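Local coordinates for protein extracellular subtilisin-like serine proteinase (Vibrio sp. PA-44, PDB 1SH7) that probably cleaves proteins as a secreted, cold-adapted, calcium-binding serine endopeptidase of the subtilisin (S8) family, this chain being its catalytic domain, at residues Q1-I5 against D19-N23; N41-E46 against A207-Y213; S53-F57 against S110-W114; G173-T179 against D196-S202. All coordinates share one frame; numbering follows the deposited sequence.

Contact 1. Residues Q1-I5 against D19-N23; sequences QSNAI and DRNYN. With CA (calcium ion), chain E.
The flat amide of Asn21 brings its OD1 to 3.9 Å from Ser2 CB. The ring of the next residue, Tyr22, stays out of the contact: only its root touches, Tyr22 CB lying 4.0 Å from Ala4 CB. A chi1 of 173°, with CG anti to the backbone N, carries the phenol off onto Leu8 and Ile11 of helix 6-11, and its OH bonds to Val85 O. The Asp19 carboxylate is met from above its plane by Asn21 N, 2.9 Å from Asp19 OD2, which closes an Asx turn.

Two nearly straight backbone bonds join the segments. Tyr22 N gives its hydrogen to Gln1 O at 3.0 Å, and Ala4 N reaches Arg20 O at 3.2 Å. The small methyl of Ala4 suits this close backbone approach, while polar Ser2 and Asn21 share a water at the surface.

Calcium is held by Asp19 OD2 (2.5 Å) and Asn21 O (2.4 Å), with Asp9, Asp12 and Gln13 completing the protein ligands. Asn21 O and Tyr22 N belong to one peptide, so the metal would be expected to polarise that N-H and strengthen its grip on the N-terminal residue.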
loop_
_atom_site.group_PDB
_atom_site.type_symbol
_atom_site.label_atom_id
_atom_site.label_comp_id
_atom_site.label_asym_id
_atom_site.label_seq_id
_atom_site.Cartn_x
_atom_site.Cartn_y
_atom_site.Cartn_z
ATOM N N GLN A 1 13.090 7.513 12.315
ATOM C CA GLN A 1 14.586 7.369 12.306
ATOM C C GLN A 1 15.040 6.223 13.225
ATOM O O GLN A 1 15.289 5.122 12.753
ATOM C CB GLN A 1 15.257 8.697 12.696
ATOM C CG GLN A 1 15.821 9.518 11.510
ATOM C CD GLN A 1 15.556 11.024 11.642
ATOM O OE1 GLN A 1 14.407 11.446 11.824
ATOM N NE2 GLN A 1 16.613 11.829 11.543
ATOM N N SER A 2 15.174 6.499 14.527
ATOM C CA SER A 2 15.406 5.457 15.538
ATOM C C SER A 2 14.145 5.340 16.380
ATOM O O SER A 2 13.231 6.153 16.222
ATOM C CB SER A 2 16.621 5.791 16.411
ATOM O OG SER A 2 16.817 4.804 17.420
ATOM N N ASN A 3 14.086 4.342 17.267
ATOM C CA ASN A 3 12.837 3.955 17.926
ATOM C C ASN A 3 11.761 3.554 16.859
ATOM O O ASN A 3 10.539 3.696 17.093
ATOM C CB ASN A 3 12.308 5.100 18.848
ATOM C CG ASN A 3 13.233 5.385 20.077
ATOM O OD1 ASN A 3 13.262 6.510 20.600
ATOM N ND2 ASN A 3 13.947 4.358 20.551
ATOM N N ALA A 4 12.220 3.084 15.690
ATOM C CA ALA A 4 11.321 2.853 14.575
ATOM C C ALA A 4 10.421 1.684 14.898
ATOM O O ALA A 4 10.834 0.743 15.548
ATOM C CB ALA A 4 12.086 2.602 13.271
ATOM N N ILE A 5 9.171 1.785 14.482
ATOM C CA ILE A 5 8.221 0.708 14.638
ATOM C C ILE A 5 8.609 -0.382 13.669
ATOM O O ILE A 5 9.362 -0.140 12.706
ATOM C CB ILE A 5 6.752 1.164 14.444
ATOM C CG1 ILE A 5 6.574 1.878 13.105
ATOM C CG2 ILE A 5 6.316 2.069 15.600
ATOM C CD1 ILE A 5 5.110 2.091 12.739
ATOM N N ASP A 19 16.824 -3.905 13.876
ATOM C CA ASP A 19 17.816 -3.034 14.527
ATOM C C ASP A 19 17.244 -1.734 15.083
ATOM O O ASP A 19 17.995 -0.837 15.494
ATOM C CB ASP A 19 18.974 -2.708 13.569
ATOM C CG ASP A 19 18.550 -1.795 12.436
ATOM O OD1 ASP A 19 19.436 -1.361 11.658
ATOM O OD2 ASP A 19 17.343 -1.457 12.253
ATOM N N ARG A 20 15.916 -1.659 15.125
ATOM C CA ARG A 20 15.177 -0.501 15.608
ATOM C C ARG A 20 15.413 0.792 14.810
ATOM O O ARG A 20 15.187 1.886 15.293
ATOM C CB ARG A 20 15.456 -0.319 17.092
ATOM C CG ARG A 20 14.998 -1.542 17.908
ATOM C CD ARG A 20 15.207 -1.357 19.390
ATOM N NE ARG A 20 16.626 -1.414 19.746
ATOM C CZ ARG A 20 17.321 -0.426 20.311
ATOM N NH1 ARG A 20 18.617 -0.609 20.578
ATOM N NH2 ARG A 20 16.741 0.740 20.611
ATOM N N ASN A 21 15.867 0.650 13.574
ATOM C CA ASN A 21 16.192 1.787 12.740
ATOM C C ASN A 21 15.470 1.636 11.420
ATOM O O ASN A 21 15.369 0.518 10.897
ATOM C CB ASN A 21 17.704 1.868 12.478
ATOM C CG ASN A 21 18.469 2.549 13.628
ATOM O OD1 ASN A 21 18.524 3.772 13.717
ATOM N ND2 ASN A 21 19.026 1.756 14.500
ATOM N N TYR A 22 14.954 2.744 10.902
ATOM C CA TYR A 22 14.469 2.825 9.511
ATOM C C TYR A 22 15.315 3.896 8.794
ATOM O O TYR A 22 15.202 5.087 9.073
ATOM C CB TYR A 22 12.968 3.156 9.446
ATOM C CG TYR A 22 12.467 3.416 8.034
ATOM C CD1 TYR A 22 12.575 2.461 7.047
ATOM C CD2 TYR A 22 11.939 4.652 7.687
ATOM C CE1 TYR A 22 12.177 2.721 5.747
ATOM C CE2 TYR A 22 11.502 4.889 6.447
ATOM C CZ TYR A 22 11.654 3.927 5.459
ATOM O OH TYR A 22 11.231 4.227 4.187
ATOM N N ASN A 23 16.138 3.438 7.870
ATOM C CA ASN A 23 17.024 4.271 7.090
ATOM C C ASN A 23 16.349 4.514 5.756
ATOM O O ASN A 23 15.722 3.628 5.205
ATOM C CB ASN A 23 18.344 3.557 6.816
ATOM C CG ASN A 23 19.175 3.315 8.062
ATOM O OD1 ASN A 23 19.598 2.196 8.309
ATOM N ND2 ASN A 23 19.465 4.361 8.798
HETATM CA CA CA E . 16.005 -1.654 10.194
HETATM O O HOH W 1 19.616 3.388 17.011
HETATM O O HOH W 2 18.136 -1.068 9.525
#

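Contact 2. Residues N41-E46 against A207-Y213; sequences NNNHEE and AWYDGGY
The imidazole of His44 is satisfied at both nitrogens, one of them across the contact. His44 NE2 donates to Gly212 O at 2.8 Å, almost straight (170°) and in the ring plane. His44 ND1 accepts from Glu46 N at 3.0 Å, again in plane, and this pairing is consistent with a neutral ring protonated on NE2. With both edges held, the ring cannot easily rotate. Its faces are filled too: Ala207 CB sits over the centre of one, 3.4 Å from the His44 ring centroid, and a water lies over the other. Gly212 O takes a second hydrogen, from Trp208 N.

Tyr213 turns a face to the His44 edge in an offset edge-to-face pair (planes at 78°), and Tyr213 OH donates to the anti lone pair of Glu45 OE2 at 2.6 Å. Glu45 gets there with CG between its backbone N and carbonyl carbon (chi1 68°) and an extended chain beyond. Gly211 O is reached by two waters, one shared with Glu45 N and the other with Glu45 OE2. A third water links Glu46 OE1 to Ala207 N, at 2.8 Å from Glu46 OE1, while the main partners of that carboxylate are the backbone N atoms of Gln82 and Tyr83.

Asp210 OD2 accepts from Gly212 N at 3.0 Å, an Asx turn, and Gly211 has the positive phi that glycine tolerates readily. These features shape the tip of a beta hairpin, a type I turn from Trp208 to Gly211 between antiparallel strands 204-207 and 213-216, docked on the 41-46 loop.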
loop_
_atom_site.group_PDB
_atom_site.type_symbol
_atom_site.label_atom_id
_atom_site.label_comp_id
_atom_site.label_asym_id
_atom_site.label_seq_id
_atom_site.Cartn_x
_atom_site.Cartn_y
_atom_site.Cartn_z
ATOM N N ASN A 41 -8.133 11.615 7.121
ATOM C CA ASN A 41 -8.178 12.778 7.989
ATOM C C ASN A 41 -7.033 13.705 7.586
ATOM O O ASN A 41 -5.900 13.506 7.983
ATOM C CB ASN A 41 -8.082 12.325 9.460
ATOM C CG ASN A 41 -8.108 13.487 10.463
ATOM O OD1 ASN A 41 -8.140 13.259 11.692
ATOM N ND2 ASN A 41 -8.011 14.706 9.965
ATOM N N ASN A 42 -7.335 14.688 6.733
ATOM C CA ASN A 42 -6.311 15.636 6.243
ATOM C C ASN A 42 -5.642 16.438 7.349
ATOM O O ASN A 42 -4.492 16.845 7.209
ATOM C CB ASN A 42 -6.879 16.637 5.217
ATOM C CG ASN A 42 -7.505 15.967 4.028
ATOM O OD1 ASN A 42 -8.658 16.267 3.660
ATOM N ND2 ASN A 42 -6.778 15.044 3.429
ATOM N N ASN A 43 -6.336 16.628 8.456
ATOM C CA ASN A 43 -5.807 17.407 9.559
ATOM C C ASN A 43 -4.942 16.616 10.561
ATOM O O ASN A 43 -4.443 17.188 11.529
ATOM C CB ASN A 43 -6.937 18.101 10.310
ATOM C CG ASN A 43 -7.906 18.871 9.391
ATOM O OD1 ASN A 43 -9.137 18.691 9.499
ATOM N ND2 ASN A 43 -7.384 19.753 8.531
ATOM N N HIS A 44 -4.760 15.318 10.329
ATOM C CA HIS A 44 -3.974 14.508 11.237
ATOM C C HIS A 44 -2.539 15.052 11.313
ATOM O O HIS A 44 -1.962 15.447 10.297
ATOM C CB HIS A 44 -3.974 13.025 10.851
ATOM C CG HIS A 44 -3.500 12.144 11.957
ATOM N ND1 HIS A 44 -2.196 12.166 12.395
ATOM C CD2 HIS A 44 -4.168 11.330 12.806
ATOM C CE1 HIS A 44 -2.063 11.342 13.421
ATOM N NE2 HIS A 44 -3.248 10.821 13.691
ATOM N N GLU A 45 -1.954 15.050 12.507
ATOM C CA GLU A 45 -0.611 15.633 12.689
ATOM C C GLU A 45 0.472 14.903 11.910
ATOM O O GLU A 45 1.534 15.455 11.621
ATOM C CB GLU A 45 -0.214 15.656 14.166
ATOM C CG GLU A 45 0.015 14.284 14.798
ATOM C CD GLU A 45 0.159 14.352 16.312
ATOM O OE1 GLU A 45 0.180 15.484 16.818
ATOM O OE2 GLU A 45 0.289 13.297 16.986
ATOM N N GLU A 46 0.228 13.651 11.586
ATOM C CA GLU A 46 1.207 12.859 10.836
ATOM C C GLU A 46 1.464 13.401 9.446
ATOM O O GLU A 46 2.514 13.136 8.863
ATOM C CB GLU A 46 0.719 11.410 10.717
ATOM C CG GLU A 46 1.093 10.525 11.886
ATOM C CD GLU A 46 2.567 10.149 11.866
ATOM O OE1 GLU A 46 2.921 9.076 11.304
ATOM O OE2 GLU A 46 3.375 10.937 12.404
ATOM N N ALA A 207 -1.675 6.383 12.088
ATOM C CA ALA A 207 -2.718 7.383 12.353
ATOM C C ALA A 207 -4.148 6.816 12.367
ATOM O O ALA A 207 -4.418 5.797 11.744
ATOM C CB ALA A 207 -2.613 8.511 11.352
ATOM N N TRP A 208 -5.038 7.453 13.127
ATOM C CA TRP A 208 -6.449 7.088 13.194
ATOM C C TRP A 208 -7.339 8.316 12.942
ATOM O O TRP A 208 -6.887 9.468 13.072
ATOM C CB TRP A 208 -6.752 6.471 14.557
ATOM C CG TRP A 208 -8.013 5.602 14.623
ATOM C CD1 TRP A 208 -9.086 5.750 15.488
ATOM C CD2 TRP A 208 -8.307 4.444 13.826
ATOM N NE1 TRP A 208 -9.999 4.745 15.280
ATOM C CE2 TRP A 208 -9.547 3.934 14.264
ATOM C CE3 TRP A 208 -7.617 3.747 12.811
ATOM C CZ2 TRP A 208 -10.140 2.794 13.675
ATOM C CZ3 TRP A 208 -8.192 2.602 12.252
ATOM C CH2 TRP A 208 -9.438 2.138 12.692
ATOM N N TYR A 209 -8.595 8.095 12.550
ATOM C CA TYR A 209 -9.433 9.215 12.092
ATOM C C TYR A 209 -9.743 10.258 13.167
ATOM O O TYR A 209 -10.098 11.421 12.847
ATOM C CB TYR A 209 -10.751 8.695 11.517
ATOM C CG TYR A 209 -11.790 8.300 12.522
ATOM C CD1 TYR A 209 -11.781 7.036 13.111
ATOM C CD2 TYR A 209 -12.817 9.175 12.867
ATOM C CE1 TYR A 209 -12.755 6.662 14.023
ATOM C CE2 TYR A 209 -13.799 8.813 13.793
ATOM C CZ TYR A 209 -13.754 7.564 14.368
ATOM O OH TYR A 209 -14.685 7.173 15.273
ATOM N N ASP A 210 -9.635 9.853 14.425
ATOM C CA ASP A 210 -9.918 10.764 15.546
ATOM C C ASP A 210 -8.760 11.687 15.909
ATOM O O ASP A 210 -8.876 12.446 16.861
ATOM C CB ASP A 210 -10.405 9.985 16.781
ATOM C CG ASP A 210 -9.351 9.007 17.345
ATOM O OD1 ASP A 210 -9.705 8.266 18.297
ATOM O OD2 ASP A 210 -8.162 8.932 16.905
ATOM N N GLY A 211 -7.657 11.653 15.147
ATOM C CA GLY A 211 -6.495 12.457 15.467
ATOM C C GLY A 211 -5.419 11.784 16.291
ATOM O O GLY A 211 -4.319 12.336 16.433
ATOM N N GLY A 212 -5.705 10.596 16.797
ATOM C CA GLY A 212 -4.775 9.786 17.561
ATOM C C GLY A 212 -4.186 8.654 16.700
ATOM O O GLY A 212 -3.924 8.833 15.481
ATOM N N TYR A 213 -3.993 7.492 17.307
ATOM C CA TYR A 213 -3.329 6.352 16.663
ATOM C C TYR A 213 -4.029 5.055 16.979
ATOM O O TYR A 213 -4.842 4.984 17.881
ATOM C CB TYR A 213 -1.850 6.284 17.062
ATOM C CG TYR A 213 -1.130 7.566 16.703
ATOM C CD1 TYR A 213 -0.564 7.731 15.472
ATOM C CD2 TYR A 213 -1.060 8.635 17.600
ATOM C CE1 TYR A 213 0.057 8.921 15.111
ATOM C CE2 TYR A 213 -0.444 9.827 17.252
ATOM C CZ TYR A 213 0.095 9.970 15.996
ATOM O OH TYR A 213 0.711 11.109 15.583
HETATM O O HOH W 3 -3.719 14.465 14.919
HETATM O O HOH W 4 -2.374 12.818 18.295
HETATM O O HOH W 5 0.793 7.390 10.694
#

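Contact 3. Residues S53-F57 against S110-W114; sequences SGYDF and SGVDW. With CA (calcium ion), chain D.
Phe57 is packed closely against Ser110 and Gly111, in the middle of helix 105-118. Ser110 CB lies over one face of its ring, 3.4 Å from Phe57 CD1, as a CH-pi contact, and the bare CA of Gly111 meets the ring beside it, 3.6 Å from Phe57 CE2. Tyr55 CD2 stands over the centre of the opposite face, so the phenyl is sandwiched, while its rim meets Trp114: Phe57 CZ is 3.7 Å from Trp114 CB. The two rings form an offset edge-to-face pair, the Phe57 edge toward the indole face, with planes at 73°. Trp114 points its CG away from its own backbone N (chi1 -172°), which takes the indole across to the strand, where Trp114 CH2 ends 3.6 Å from Gly54 CA. The lack of a side chain at Gly54 leaves room for this large ring.

The three aromatics make a cluster between edge strand 51-56 of the central parallel sheet and helix 105-118, one of the helices flanking that sheet in the alpha/beta subtilisin fold. Val112 packs instead on helix 135-146.

Tyr55 marks the looser side. Tyr55 CB rests over the indole face, 3.8 Å from Trp114 NE1, but the phenol turns from the helix. Its plane and that of the five-membered ring of Trp114 are only 27° apart but displaced, with centroids 5.9 Å from each other and little of one ring above the other. No hydrogen bond crosses the contact. Ser110 OG turns back to Ser106 O, and Asp56, between Tyr55 and Phe57 in sequence, directs its OD1 to a calcium ion at 2.2 Å, sharing it with Asp61, Asp63 and waters.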
loop_
_atom_site.group_PDB
_atom_site.type_symbol
_atom_site.label_atom_id
_atom_site.label_comp_id
_atom_site.label_asym_id
_atom_site.label_seq_id
_atom_site.Cartn_x
_atom_site.Cartn_y
_atom_site.Cartn_z
ATOM N N SER A 53 -8.019 16.522 0.224
ATOM C CA SER A 53 -9.129 15.744 -0.279
ATOM C C SER A 53 -9.011 15.579 -1.814
ATOM O O SER A 53 -8.512 16.458 -2.521
ATOM C CB SER A 53 -10.463 16.432 0.079
ATOM O OG SER A 53 -10.770 16.296 1.457
ATOM N N GLY A 54 -9.482 14.452 -2.317
ATOM C CA GLY A 54 -9.537 14.209 -3.746
ATOM C C GLY A 54 -10.997 14.353 -4.167
ATOM O O GLY A 54 -11.440 15.414 -4.643
ATOM N N TYR A 55 -11.742 13.265 -3.980
ATOM C CA TYR A 55 -13.184 13.268 -4.136
ATOM C C TYR A 55 -13.806 12.204 -3.225
ATOM O O TYR A 55 -13.161 11.197 -2.899
ATOM C CB TYR A 55 -13.580 12.995 -5.592
ATOM C CG TYR A 55 -15.032 13.345 -5.857
ATOM C CD1 TYR A 55 -15.421 14.664 -6.072
ATOM C CD2 TYR A 55 -16.012 12.363 -5.876
ATOM C CE1 TYR A 55 -16.767 15.005 -6.279
ATOM C CE2 TYR A 55 -17.352 12.682 -6.132
ATOM C CZ TYR A 55 -17.726 13.992 -6.326
ATOM O OH TYR A 55 -19.075 14.284 -6.528
ATOM N N ASP A 56 -15.051 12.442 -2.802
ATOM C CA ASP A 56 -15.839 11.477 -1.997
ATOM C C ASP A 56 -16.993 10.853 -2.815
ATOM O O ASP A 56 -18.039 11.473 -2.992
ATOM C CB ASP A 56 -16.367 12.217 -0.750
ATOM C CG ASP A 56 -17.240 11.362 0.145
ATOM O OD1 ASP A 56 -17.583 11.851 1.274
ATOM O OD2 ASP A 56 -17.627 10.220 -0.163
ATOM N N PHE A 57 -16.812 9.624 -3.276
ATOM C CA PHE A 57 -17.820 8.924 -4.068
ATOM C C PHE A 57 -18.886 8.192 -3.258
ATOM O O PHE A 57 -19.784 7.595 -3.835
ATOM C CB PHE A 57 -17.162 7.914 -4.999
ATOM C CG PHE A 57 -16.395 8.558 -6.099
ATOM C CD1 PHE A 57 -17.057 9.028 -7.220
ATOM C CD2 PHE A 57 -15.033 8.759 -5.976
ATOM C CE1 PHE A 57 -16.357 9.641 -8.239
ATOM C CE2 PHE A 57 -14.315 9.391 -6.973
ATOM C CZ PHE A 57 -14.972 9.839 -8.107
ATOM N N SER A 110 -15.535 4.216 -9.729
ATOM C CA SER A 110 -15.518 5.656 -9.936
ATOM C C SER A 110 -14.248 6.252 -9.332
ATOM O O SER A 110 -13.641 7.153 -9.915
ATOM C CB SER A 110 -16.758 6.324 -9.300
ATOM O OG SER A 110 -17.943 5.933 -9.975
ATOM N N GLY A 111 -13.862 5.762 -8.155
ATOM C CA GLY A 111 -12.648 6.213 -7.504
ATOM C C GLY A 111 -11.424 5.830 -8.339
ATOM O O GLY A 111 -10.512 6.635 -8.489
ATOM N N VAL A 112 -11.425 4.615 -8.886
ATOM C CA VAL A 112 -10.287 4.134 -9.685
ATOM C C VAL A 112 -10.146 5.005 -10.953
ATOM O O VAL A 112 -9.059 5.497 -11.264
ATOM C CB VAL A 112 -10.440 2.639 -10.023
ATOM C CG1 VAL A 112 -9.410 2.177 -11.053
ATOM C CG2 VAL A 112 -10.392 1.799 -8.746
ATOM N N ASP A 113 -11.251 5.208 -11.659
ATOM C CA ASP A 113 -11.319 6.066 -12.840
ATOM C C ASP A 113 -10.888 7.508 -12.519
ATOM O O ASP A 113 -10.227 8.167 -13.325
ATOM C CB ASP A 113 -12.755 6.101 -13.384
ATOM C CG ASP A 113 -13.169 4.823 -14.081
ATOM O OD1 ASP A 113 -14.375 4.764 -14.465
ATOM O OD2 ASP A 113 -12.389 3.847 -14.315
ATOM N N TRP A 114 -11.275 8.000 -11.344
ATOM C CA TRP A 114 -10.921 9.352 -10.931
ATOM C C TRP A 114 -9.410 9.530 -10.786
ATOM O O TRP A 114 -8.841 10.561 -11.162
ATOM C CB TRP A 114 -11.622 9.694 -9.610
ATOM C CG TRP A 114 -11.473 11.101 -9.213
ATOM C CD1 TRP A 114 -12.335 12.119 -9.484
ATOM C CD2 TRP A 114 -10.371 11.691 -8.503
ATOM N NE1 TRP A 114 -11.870 13.286 -8.940
ATOM C CE2 TRP A 114 -10.662 13.056 -8.341
ATOM C CE3 TRP A 114 -9.194 11.195 -7.943
ATOM C CZ2 TRP A 114 -9.813 13.929 -7.656
ATOM C CZ3 TRP A 114 -8.348 12.064 -7.284
ATOM C CH2 TRP A 114 -8.652 13.408 -7.161
HETATM CA CA CA D . -17.492 13.665 2.536
HETATM O O HOH W 6 -16.305 12.400 4.161
HETATM O O HOH W 7 -17.774 15.544 3.960
HETATM O O HOH W 8 -19.344 12.673 3.759
#

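Contact 4. Residues G173-T179 against D196-S202; sequences GVTVGST and DLFAPGS. With CA (calcium ion), chain C.
Asp196 OD2 is gripped twice: it binds calcium at 2.4 Å and, through its anti lone pair, accepts from Thr175 N at 2.8 Å in a bond bent little from straight (165°). With CG beside its backbone N and anti to its carbonyl carbon (chi1 -66°), Asp196 brings the carboxylate over to both partners. OD1 takes the same ion, so the carboxylate chelates it, and Gly173 O joins at 2.4 Å; Pro171 O and four waters complete the shell. Asp196 N bonds to Thr175 O.

Strands 174-179 and 197-200, the latter outermost in the central parallel sheet, pair in parallel. Gly177 N donates to Leu197 O at 3.0 Å and Gly177 O accepts from Ala199 N. Glycine suits this position, for the Phe198 ring lies against the bare backbone. On the other face Val176 CG1 is 3.9 Å from Ala199 CB, and both residues lean on helix 219-236. Thr179 O takes two hydrogens, from Gly201 N at 3.0 Å and Ser202 N. Ser178 OG presses to 3.0 Å from Gly201 CA, leaving no space for a side chain there, and finds its main partner in Ser186.

Calcium would favour the ionised carboxylate, whose OD2 can then both bind metal and accept from Thr175 N.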
loop_
_atom_site.group_PDB
_atom_site.type_symbol
_atom_site.label_atom_id
_atom_site.label_comp_id
_atom_site.label_asym_id
_atom_site.label_seq_id
_atom_site.Cartn_x
_atom_site.Cartn_y
_atom_site.Cartn_z
ATOM N N GLY A 173 -1.519 -5.466 -11.359
ATOM C CA GLY A 173 -1.461 -4.850 -10.062
ATOM C C GLY A 173 -0.372 -5.503 -9.262
ATOM O O GLY A 173 0.067 -6.605 -9.571
ATOM N N VAL A 174 0.079 -4.797 -8.227
ATOM C CA VAL A 174 1.021 -5.331 -7.278
ATOM C C VAL A 174 0.232 -5.701 -6.045
ATOM O O VAL A 174 -0.244 -4.819 -5.313
ATOM C CB VAL A 174 2.110 -4.316 -6.913
ATOM C CG1 VAL A 174 3.094 -4.952 -5.955
ATOM C CG2 VAL A 174 2.836 -3.777 -8.174
ATOM N N THR A 175 0.075 -7.012 -5.843
ATOM C CA THR A 175 -0.825 -7.601 -4.856
ATOM C C THR A 175 0.004 -8.065 -3.656
ATOM O O THR A 175 0.986 -8.802 -3.802
ATOM C CB THR A 175 -1.544 -8.786 -5.491
ATOM O OG1 THR A 175 -2.299 -8.337 -6.637
ATOM C CG2 THR A 175 -2.585 -9.419 -4.525
ATOM N N VAL A 176 -0.392 -7.630 -2.476
ATOM C CA VAL A 176 0.464 -7.664 -1.306
ATOM C C VAL A 176 -0.109 -8.519 -0.201
ATOM O O VAL A 176 -1.205 -8.251 0.293
ATOM C CB VAL A 176 0.647 -6.237 -0.728
ATOM C CG1 VAL A 176 1.661 -6.280 0.454
ATOM C CG2 VAL A 176 1.070 -5.273 -1.815
ATOM N N GLY A 177 0.625 -9.567 0.167
ATOM C CA GLY A 177 0.365 -10.335 1.374
ATOM C C GLY A 177 1.060 -9.761 2.596
ATOM O O GLY A 177 1.901 -8.845 2.516
ATOM N N SER A 178 0.707 -10.302 3.751
ATOM C CA SER A 178 1.079 -9.725 5.058
ATOM C C SER A 178 2.001 -10.642 5.825
ATOM O O SER A 178 1.781 -11.855 5.837
ATOM C CB SER A 178 -0.162 -9.534 5.905
ATOM O OG SER A 178 0.174 -9.035 7.179
ATOM N N THR A 179 3.004 -10.069 6.476
ATOM C CA THR A 179 3.846 -10.808 7.425
ATOM C C THR A 179 3.872 -10.185 8.832
ATOM O O THR A 179 3.436 -9.043 9.056
ATOM C CB THR A 179 5.318 -10.854 6.945
ATOM O OG1 THR A 179 5.791 -9.512 6.698
ATOM C CG2 THR A 179 5.469 -11.636 5.681
ATOM N N ASP A 196 2.084 -10.872 -5.336
ATOM C CA ASP A 196 3.372 -10.513 -5.907
ATOM C C ASP A 196 4.491 -10.480 -4.885
ATOM O O ASP A 196 5.617 -10.789 -5.219
ATOM C CB ASP A 196 3.308 -9.141 -6.561
ATOM C CG ASP A 196 2.392 -9.106 -7.777
ATOM O OD1 ASP A 196 2.815 -9.521 -8.875
ATOM O OD2 ASP A 196 1.248 -8.668 -7.734
ATOM N N LEU A 197 4.166 -10.090 -3.656
ATOM C CA LEU A 197 5.151 -10.027 -2.555
ATOM C C LEU A 197 4.454 -9.820 -1.217
ATOM O O LEU A 197 3.260 -9.504 -1.179
ATOM C CB LEU A 197 6.203 -8.918 -2.786
ATOM C CG LEU A 197 5.848 -7.462 -2.439
ATOM C CD1 LEU A 197 7.018 -6.507 -2.579
ATOM C CD2 LEU A 197 4.710 -7.003 -3.338
ATOM N N PHE A 198 5.216 -9.998 -0.136
ATOM C CA PHE A 198 4.767 -9.801 1.226
ATOM C C PHE A 198 5.316 -8.473 1.745
ATOM O O PHE A 198 6.401 -8.035 1.355
ATOM C CB PHE A 198 5.304 -10.929 2.143
ATOM C CG PHE A 198 4.640 -12.267 1.910
ATOM C CD1 PHE A 198 5.239 -13.239 1.100
ATOM C CD2 PHE A 198 3.415 -12.550 2.475
ATOM C CE1 PHE A 198 4.621 -14.441 0.862
ATOM C CE2 PHE A 198 2.794 -13.773 2.223
ATOM C CZ PHE A 198 3.404 -14.712 1.423
ATOM N N ALA A 199 4.607 -7.862 2.686
ATOM C CA ALA A 199 5.134 -6.716 3.420
ATOM C C ALA A 199 4.573 -6.762 4.861
ATOM O O ALA A 199 3.609 -7.476 5.117
ATOM C CB ALA A 199 4.703 -5.417 2.708
ATOM N N PRO A 200 5.158 -5.999 5.795
ATOM C CA PRO A 200 4.633 -5.924 7.162
ATOM C C PRO A 200 3.138 -5.592 7.263
ATOM O O PRO A 200 2.690 -4.548 6.769
ATOM C CB PRO A 200 5.492 -4.819 7.791
ATOM C CG PRO A 200 6.806 -4.937 7.084
ATOM C CD PRO A 200 6.369 -5.175 5.634
ATOM N N GLY A 201 2.376 -6.468 7.914
ATOM C CA GLY A 201 0.946 -6.243 8.082
ATOM C C GLY A 201 0.285 -6.612 9.386
ATOM O O GLY A 201 -0.869 -6.214 9.628
ATOM N N SER A 202 1.009 -7.333 10.247
ATOM C CA SER A 202 0.550 -7.655 11.588
ATOM C C SER A 202 1.051 -6.625 12.606
ATOM O O SER A 202 2.229 -6.286 12.620
ATOM C CB SER A 202 0.987 -9.074 11.949
ATOM O OG SER A 202 0.161 -10.016 11.243
HETATM CA CA CA C . 0.764 -8.835 -10.042
HETATM O O HOH W 9 -1.550 -8.974 -9.224
HETATM O O HOH W 10 2.480 -7.679 -11.120
HETATM O O HOH W 11 1.546 -10.480 -11.815
HETATM O O HOH W 12 0.405 -11.038 -9.210
#

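Contacts 3 and 4 involve the two outermost strands of one parallel sheet, 51-56 and 197-200, on opposite sides of the chain's centre, with contact centres 24 Å apart. Contacts 2 and 3 touch, through a probable hydrogen bond of 3.1 Å between Asn42 OD1 and Ser53 OG. Contact 1 stands apart from contact 4, nearest atoms about 8 Å away, though Trp6 just after segment 1-5 bonds to Ser202 O. Each of contacts 1, 3 and 4 holds ligands of a different calcium ion. Contact 2 comes close to the predicted charge relay, with the Trp208 side chain about 5 Å from that of His70 and about 10 Å from the bound phenylmethanesulfonic acid; in contact 4 the Ser178 side chain is about 8 Å from that ligand.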